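PDB 4E40: uncharacterized protein from Trypanosoma congolense, which probably serves at the parasite cell surface as a receptor for haptoglobin-hemoglobin, this chain being its elongated helical-bundle part. Local coordinates for residues 111-114 with 115-118; 229-232 with 233-237; 219-222 with 223-226. All coordinates share one frame; numbering follows the deposited sequence.

Contact 1: 111-114 with 115-118. Unlike the reference sequence in segment 111-114: Val112 (reference Ala). Unlike the reference sequence in segment 115-118: Ile116 (reference Thr).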
loop_
_atom_site.group_PDB
_atom_site.type_symbol
_atom_site.label_atom_id
_atom_site.label_comp_id
_atom_site.label_asym_id
_atom_site.label_seq_id
_atom_site.Cartn_x
_atom_site.Cartn_y
_atom_site.Cartn_z
ATOM N N LYS A 111 -1.611 -8.952 -8.306
ATOM C CA LYS A 111 -1.065 -7.761 -7.606
ATOM C C LYS A 111 -2.126 -6.739 -7.372
ATOM O O LYS A 111 -2.084 -6.024 -6.320
ATOM C CB LYS A 111 0.122 -7.115 -8.381
ATOM C CG LYS A 111 1.261 -8.070 -8.592
ATOM C CD LYS A 111 1.904 -8.669 -7.364
ATOM C CE LYS A 111 2.652 -9.913 -7.806
ATOM N NZ LYS A 111 3.642 -10.319 -6.792
ATOM N N VAL A 112 -3.012 -6.551 -8.335
ATOM C CA VAL A 112 -4.126 -5.632 -8.146
ATOM C C VAL A 112 -4.927 -6.085 -6.907
ATOM O O VAL A 112 -5.265 -5.272 -6.050
ATOM C CB VAL A 112 -5.064 -5.626 -9.325
ATOM C CG1 VAL A 112 -6.443 -5.015 -9.017
ATOM C CG2 VAL A 112 -4.381 -4.896 -10.530
ATOM N N ASN A 113 -5.247 -7.370 -6.846
ATOM C CA ASN A 113 -6.023 -7.870 -5.674
ATOM C C ASN A 113 -5.266 -7.731 -4.385
ATOM O O ASN A 113 -5.889 -7.351 -3.335
ATOM C CB ASN A 113 -6.478 -9.319 -5.944
ATOM C CG ASN A 113 -7.619 -9.384 -6.964
ATOM O OD1 ASN A 113 -8.391 -8.443 -7.094
ATOM N ND2 ASN A 113 -7.716 -10.462 -7.680
ATOM N N GLU A 114 -3.942 -7.934 -4.410
ATOM C CA GLU A 114 -3.131 -7.766 -3.212
ATOM C C GLU A 114 -3.166 -6.311 -2.767
ATOM O O GLU A 114 -3.288 -6.045 -1.547
ATOM C CB GLU A 114 -1.691 -8.220 -3.416
ATOM C CG GLU A 114 -1.710 -9.765 -3.493
ATOM C CD GLU A 114 -0.382 -10.429 -3.874
ATOM O OE1 GLU A 114 0.535 -9.753 -4.347
ATOM O OE2 GLU A 114 -0.297 -11.686 -3.763
ATOM N N ILE A 115 -3.059 -5.376 -3.709
ATOM C CA ILE A 115 -3.091 -3.946 -3.327
ATOM C C ILE A 115 -4.444 -3.562 -2.717
ATOM O O ILE A 115 -4.499 -2.764 -1.744
ATOM C CB ILE A 115 -2.773 -3.066 -4.556
ATOM C CG1 ILE A 115 -1.263 -3.226 -4.853
ATOM C CG2 ILE A 115 -3.145 -1.598 -4.328
ATOM C CD1 ILE A 115 -0.871 -2.692 -6.245
ATOM N N ILE A 116 -5.513 -4.085 -3.297
ATOM C CA ILE A 116 -6.866 -3.763 -2.793
ATOM C C ILE A 116 -6.952 -4.261 -1.355
ATOM O O ILE A 116 -7.420 -3.501 -0.457
ATOM C CB ILE A 116 -7.967 -4.399 -3.684
ATOM C CG1 ILE A 116 -8.050 -3.638 -5.031
ATOM C CG2 ILE A 116 -9.319 -4.445 -2.929
ATOM C CD1 ILE A 116 -8.879 -4.378 -6.112
ATOM N N GLU A 117 -6.541 -5.517 -1.109
ATOM C CA GLU A 117 -6.628 -6.077 0.270
ATOM C C GLU A 117 -5.755 -5.301 1.273
ATOM O O GLU A 117 -6.200 -4.940 2.403
ATOM C CB GLU A 117 -6.207 -7.575 0.241
ATOM C CG GLU A 117 -6.109 -8.214 1.650
ATOM C CD GLU A 117 -5.178 -9.459 1.676
ATOM O OE1 GLU A 117 -4.460 -9.765 0.673
ATOM O OE2 GLU A 117 -5.141 -10.144 2.721
ATOM N N LEU A 118 -4.532 -4.967 0.854
ATOM C CA LEU A 118 -3.557 -4.289 1.755
ATOM C C LEU A 118 -4.025 -2.906 2.054
ATOM O O LEU A 118 -3.872 -2.436 3.203
ATOM C CB LEU A 118 -2.198 -4.195 1.035
ATOM C CG LEU A 118 -1.490 -5.566 1.006
ATOM C CD1 LEU A 118 -0.371 -5.419 -0.004
ATOM C CD2 LEU A 118 -0.901 -5.830 2.380
#
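Val112 sets its CG1 methyl beside the end of Ile116, one helical turn further on, with CG1 of Val112 3.8 Å from CD1 of Ile116. The two side chains run next to each other and point the same way, a plain i to i+4 apolar contact along one face of an alpha helix. In Ile116 the CG1 branch stands anti to the carbonyl carbon (chi1 -73°), which turns it back along the helix over the preceding turn, and CD1 extends from there to the valine. Both residues differ from the reference sequence, so this pairing belongs to the deposited chain in particular. Ile115 folds back in the same manner, its CG1 3.3 Å from O of Lys111, while CG of Leu118 lies 3.2 Å from O of Glu114. These branches thus lie against the carbonyl oxygens that accept the helical bonds. Four such bonds join the turns, among them Ile115 N to Lys111 O at 2.9 Å and Glu117 N to Asn113 O at 3.0 Å, the latter with an N-H...O angle of 166°. On another side, NZ of Lys111 makes a long salt bridge of 4.0 Å to OE1 of Glu114, while its stronger partner is Glu218 of helix 192-246. Long flexible side chains suit this place, since they can reach across to a neighbouring helix. Within the bundle, helix 82-147 here packs against two others: Lys111, Val112, Glu114 and Leu118 touch helix 192-246, and Val112, Ile115 and Ile116 touch helix 28-73, where Ile115 meets Asn43 and Thr46.

Contact 2: 229-232 with 233-237; sequences QLEK and AEKAA
Leu230 and Glu234 form the close-packed part of this helical stretch, their side chains lying askew to each other, one turn apart. OE2 of Glu234 comes within 3.7 Å of CG of Leu230, and CG of Glu234 lies 3.9 Å from CD1 of Leu230, so the glutamate lays both its methylene and its carboxylate against the leucine. The same pair rests on helix 28-73, Leu230 on Ile56 and Glu234 on Lys59. CG of Leu230 stands anti to the backbone N (chi1 179°), whereas CG of Glu234 is anti to the carbonyl carbon (chi1 -71°); the glutamate is thereby directed back toward the leucine. The same fold brings CG of Glu234 to 3.3 Å from O of Leu230, the oxygen that also accepts the backbone N of Glu234 at 2.8 Å. Small residues continue the tight side: CB of Ala233 is 3.6 Å from O of Gln229, and the methyl groups of Ala233 and Ala236 allow close approach to Ala97 and Val93 of helix 82-147. The exposed side is looser. Glu231 and Lys235 have opposite charges one turn apart, yet OE2 of Glu231 and NZ of Lys235 remain 5.0 Å from each other, too far for a salt bridge; any attraction between them would be of longer range. Long charged chains suit this solvent side because their charged ends can be hydrated there. Buried leucine and alanine facing two helices, with Glu231, Lys232 and Lys235 on the exposed side, make the amphipathic pattern of a long three-helix bundle, consistent with the haptoglobin-hemoglobin receptor family.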
loop_
_atom_site.group_PDB
_atom_site.type_symbol
_atom_site.label_atom_id
_atom_site.label_comp_id
_atom_site.label_asym_id
_atom_site.label_seq_id
_atom_site.Cartn_x
_atom_site.Cartn_y
_atom_site.Cartn_z
ATOM N N GLN A 229 5.526 -9.655 -24.578
ATOM C CA GLN A 229 4.986 -10.914 -25.155
ATOM C C GLN A 229 3.878 -10.614 -26.150
ATOM O O GLN A 229 3.745 -11.315 -27.164
ATOM C CB GLN A 229 4.531 -11.852 -24.038
ATOM C CG GLN A 229 5.693 -12.338 -23.156
ATOM C CD GLN A 229 6.771 -12.894 -24.023
ATOM O OE1 GLN A 229 6.546 -13.768 -24.848
ATOM N NE2 GLN A 229 7.992 -12.239 -23.935
ATOM N N LEU A 230 3.057 -9.593 -25.867
ATOM C CA LEU A 230 2.086 -9.147 -26.851
ATOM C C LEU A 230 2.702 -8.708 -28.165
ATOM O O LEU A 230 2.200 -9.068 -29.238
ATOM C CB LEU A 230 1.172 -8.027 -26.280
ATOM C CG LEU A 230 0.162 -7.521 -27.313
ATOM C CD1 LEU A 230 -0.893 -8.609 -27.760
ATOM C CD2 LEU A 230 -0.548 -6.307 -26.655
ATOM N N GLU A 231 3.775 -7.912 -28.072
ATOM C CA GLU A 231 4.477 -7.487 -29.259
ATOM C C GLU A 231 4.942 -8.709 -30.094
ATOM O O GLU A 231 4.814 -8.680 -31.306
ATOM C CB GLU A 231 5.606 -6.542 -28.893
ATOM C CG GLU A 231 6.329 -6.160 -30.162
ATOM C CD GLU A 231 6.851 -4.756 -30.270
ATOM O OE1 GLU A 231 6.473 -3.879 -29.473
ATOM O OE2 GLU A 231 7.684 -4.558 -31.189
ATOM N N LYS A 232 5.507 -9.726 -29.429
ATOM C CA LYS A 232 5.932 -10.930 -30.121
ATOM C C LYS A 232 4.735 -11.594 -30.831
ATOM O O LYS A 232 4.808 -11.938 -32.007
ATOM C CB LYS A 232 6.650 -11.865 -29.136
ATOM C CG LYS A 232 7.208 -13.076 -29.923
ATOM C CD LYS A 232 7.953 -14.081 -29.049
ATOM C CE LYS A 232 9.160 -13.489 -28.370
ATOM N NZ LYS A 232 9.989 -14.671 -27.869
ATOM N N ALA A 233 3.634 -11.710 -30.084
ATOM C CA ALA A 233 2.464 -12.371 -30.636
ATOM C C ALA A 233 1.916 -11.605 -31.836
ATOM O O ALA A 233 1.531 -12.232 -32.829
ATOM C CB ALA A 233 1.389 -12.518 -29.571
ATOM N N GLU A 234 1.878 -10.270 -31.732
ATOM C CA GLU A 234 1.355 -9.449 -32.839
ATOM C C GLU A 234 2.240 -9.470 -34.077
ATOM O O GLU A 234 1.738 -9.578 -35.181
ATOM C CB GLU A 234 1.167 -7.999 -32.392
ATOM C CG GLU A 234 0.011 -7.806 -31.428
ATOM C CD GLU A 234 -0.040 -6.369 -30.905
ATOM O OE1 GLU A 234 1.011 -5.711 -30.835
ATOM O OE2 GLU A 234 -1.120 -5.939 -30.454
ATOM N N LYS A 235 3.555 -9.429 -33.908
ATOM C CA LYS A 235 4.448 -9.532 -35.070
ATOM C C LYS A 235 4.381 -10.888 -35.729
ATOM O O LYS A 235 4.388 -10.965 -36.936
ATOM C CB LYS A 235 5.893 -9.207 -34.645
ATOM C CG LYS A 235 6.039 -7.762 -34.152
ATOM C CD LYS A 235 6.092 -6.756 -35.302
ATOM C CE LYS A 235 5.698 -5.365 -34.809
ATOM N NZ LYS A 235 5.904 -4.379 -35.909
ATOM N N ALA A 236 4.301 -11.948 -34.926
ATOM C CA ALA A 236 4.220 -13.287 -35.490
ATOM C C ALA A 236 2.873 -13.484 -36.221
ATOM O O ALA A 236 2.815 -14.071 -37.298
ATOM C CB ALA A 236 4.365 -14.310 -34.351
ATOM N N ALA A 237 1.806 -12.981 -35.614
ATOM C CA ALA A 237 0.516 -13.044 -36.336
ATOM C C ALA A 237 0.542 -12.253 -37.650
ATOM O O ALA A 237 -0.021 -12.718 -38.642
ATOM C CB ALA A 237 -0.634 -12.595 -35.437
#

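Contact 3: 219-222 with 223-226; sequences LETA and LEKA
Leu219 and Leu223 lie side by side and point the same way, CD2 of Leu219 3.7 Å from CD1 of Leu223. Branched apolar chains suit this buried face, where both touch helix 28-73. Glu220 and Glu224, by contrast, cross at about a right angle. Glu220 bends at its second torsion (chi2 46°), and this brings its carboxylate up against that of Glu224, with OE1 of Glu220 3.3 Å from OE2 of Glu224 and the two planes turned 50° apart. Thr221 and Lys225 run together on the exposed side, CG2 of the threonine 3.9 Å from CE of the lysine. The hydroxyl of Thr221 is also hydrogen-bonded to O of Glu217. A water bridges the turn: it lies 2.9 Å from OG1 of Thr221 and donates a hydrogen bond to OE1 of Glu224 at 2.6 Å. Through its bond to OE1 the water steadies the Glu224 carboxylate on the threonine side, while OE2 faces Glu220. Two carboxylates this close, if both are ionised, should repel; the proximity would tend to raise the proton affinity of one or both, an effect that solvent could partly screen.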
loop_
_atom_site.group_PDB
_atom_site.type_symbol
_atom_site.label_atom_id
_atom_site.label_comp_id
_atom_site.label_asym_id
_atom_site.label_seq_id
_atom_site.Cartn_x
_atom_site.Cartn_y
_atom_site.Cartn_z
ATOM N N LEU A 219 3.612 -5.332 -10.071
ATOM C CA LEU A 219 2.559 -5.151 -11.073
ATOM C C LEU A 219 3.089 -4.532 -12.367
ATOM O O LEU A 219 2.822 -5.013 -13.495
ATOM C CB LEU A 219 1.414 -4.314 -10.469
ATOM C CG LEU A 219 0.111 -4.237 -11.264
ATOM C CD1 LEU A 219 -0.911 -3.707 -10.261
ATOM C CD2 LEU A 219 0.148 -3.362 -12.518
ATOM N N GLU A 220 3.873 -3.477 -12.181
ATOM C CA GLU A 220 4.431 -2.777 -13.308
ATOM C C GLU A 220 5.400 -3.652 -14.056
ATOM O O GLU A 220 5.382 -3.584 -15.315
ATOM C CB GLU A 220 5.142 -1.487 -12.826
ATOM C CG GLU A 220 5.638 -0.629 -13.980
ATOM C CD GLU A 220 4.672 -0.391 -15.128
ATOM O OE1 GLU A 220 5.144 -0.555 -16.287
ATOM O OE2 GLU A 220 3.477 -0.023 -14.927
ATOM N N THR A 221 6.172 -4.476 -13.369
ATOM C CA THR A 221 7.129 -5.385 -14.053
ATOM C C THR A 221 6.358 -6.408 -14.916
ATOM O O THR A 221 6.703 -6.683 -16.072
ATOM C CB THR A 221 8.022 -6.074 -13.056
ATOM O OG1 THR A 221 8.869 -5.065 -12.492
ATOM C CG2 THR A 221 8.867 -7.166 -13.706
ATOM N N ALA A 222 5.278 -6.920 -14.355
ATOM C CA ALA A 222 4.445 -7.865 -15.181
ATOM C C ALA A 222 3.734 -7.225 -16.346
ATOM O O ALA A 222 3.571 -7.875 -17.402
ATOM C CB ALA A 222 3.450 -8.584 -14.235
ATOM N N LEU A 223 3.243 -6.004 -16.235
ATOM C CA LEU A 223 2.634 -5.351 -17.346
ATOM C C LEU A 223 3.718 -5.206 -18.417
ATOM O O LEU A 223 3.384 -5.411 -19.569
ATOM C CB LEU A 223 2.076 -3.946 -17.054
ATOM C CG LEU A 223 0.633 -3.804 -16.597
ATOM C CD1 LEU A 223 0.310 -2.418 -16.064
ATOM C CD2 LEU A 223 -0.381 -4.232 -17.642
ATOM N N GLU A 224 4.952 -4.828 -18.027
ATOM C CA GLU A 224 6.067 -4.679 -19.032
ATOM C C GLU A 224 6.262 -6.017 -19.782
ATOM O O GLU A 224 6.392 -6.002 -21.030
ATOM C CB GLU A 224 7.415 -4.221 -18.388
ATOM C CG GLU A 224 7.420 -2.768 -17.861
ATOM C CD GLU A 224 8.396 -2.529 -16.683
ATOM O OE1 GLU A 224 9.272 -3.400 -16.391
ATOM O OE2 GLU A 224 8.257 -1.475 -15.996
ATOM N N LYS A 225 6.330 -7.119 -19.054
ATOM C CA LYS A 225 6.571 -8.437 -19.661
ATOM C C LYS A 225 5.366 -8.757 -20.566
ATOM O O LYS A 225 5.541 -9.298 -21.670
ATOM C CB LYS A 225 6.843 -9.511 -18.617
ATOM C CG LYS A 225 8.135 -9.261 -17.758
ATOM C CD LYS A 225 8.403 -10.487 -16.850
ATOM C CE LYS A 225 9.547 -10.315 -15.858
ATOM N NZ LYS A 225 10.835 -10.695 -16.505
ATOM N N ALA A 226 4.153 -8.443 -20.084
ATOM C CA ALA A 226 2.970 -8.735 -20.929
ATOM C C ALA A 226 3.021 -7.959 -22.220
ATOM O O ALA A 226 2.679 -8.489 -23.261
ATOM C CB ALA A 226 1.691 -8.407 -20.087
HETATM O O HOH W 1 10.137 -2.936 -13.946
#

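Overall arrangement
The three contacts lie on two helices of one bundle. Contact 3 comes just before contact 2 on helix 192-246, with centres about 16 Å apart, while contact 1 belongs to helix 82-147. Contacts 1 and 3 meet across the helix interface: CG2 of Val112 is 3.7 Å from CD1 of Leu219. Contact 2 is remote from contact 1, their nearest atoms being about 16 Å apart. Two heme-binding residues known for this protein, Arg42 and Lys52, lie close by, although no heme is bound here. The side chain of Ile115 is about 4 Å from that of Arg42, that of Leu223 about 4 Å from that of Lys52, and that of Leu230 about 9 Å from that of Lys52.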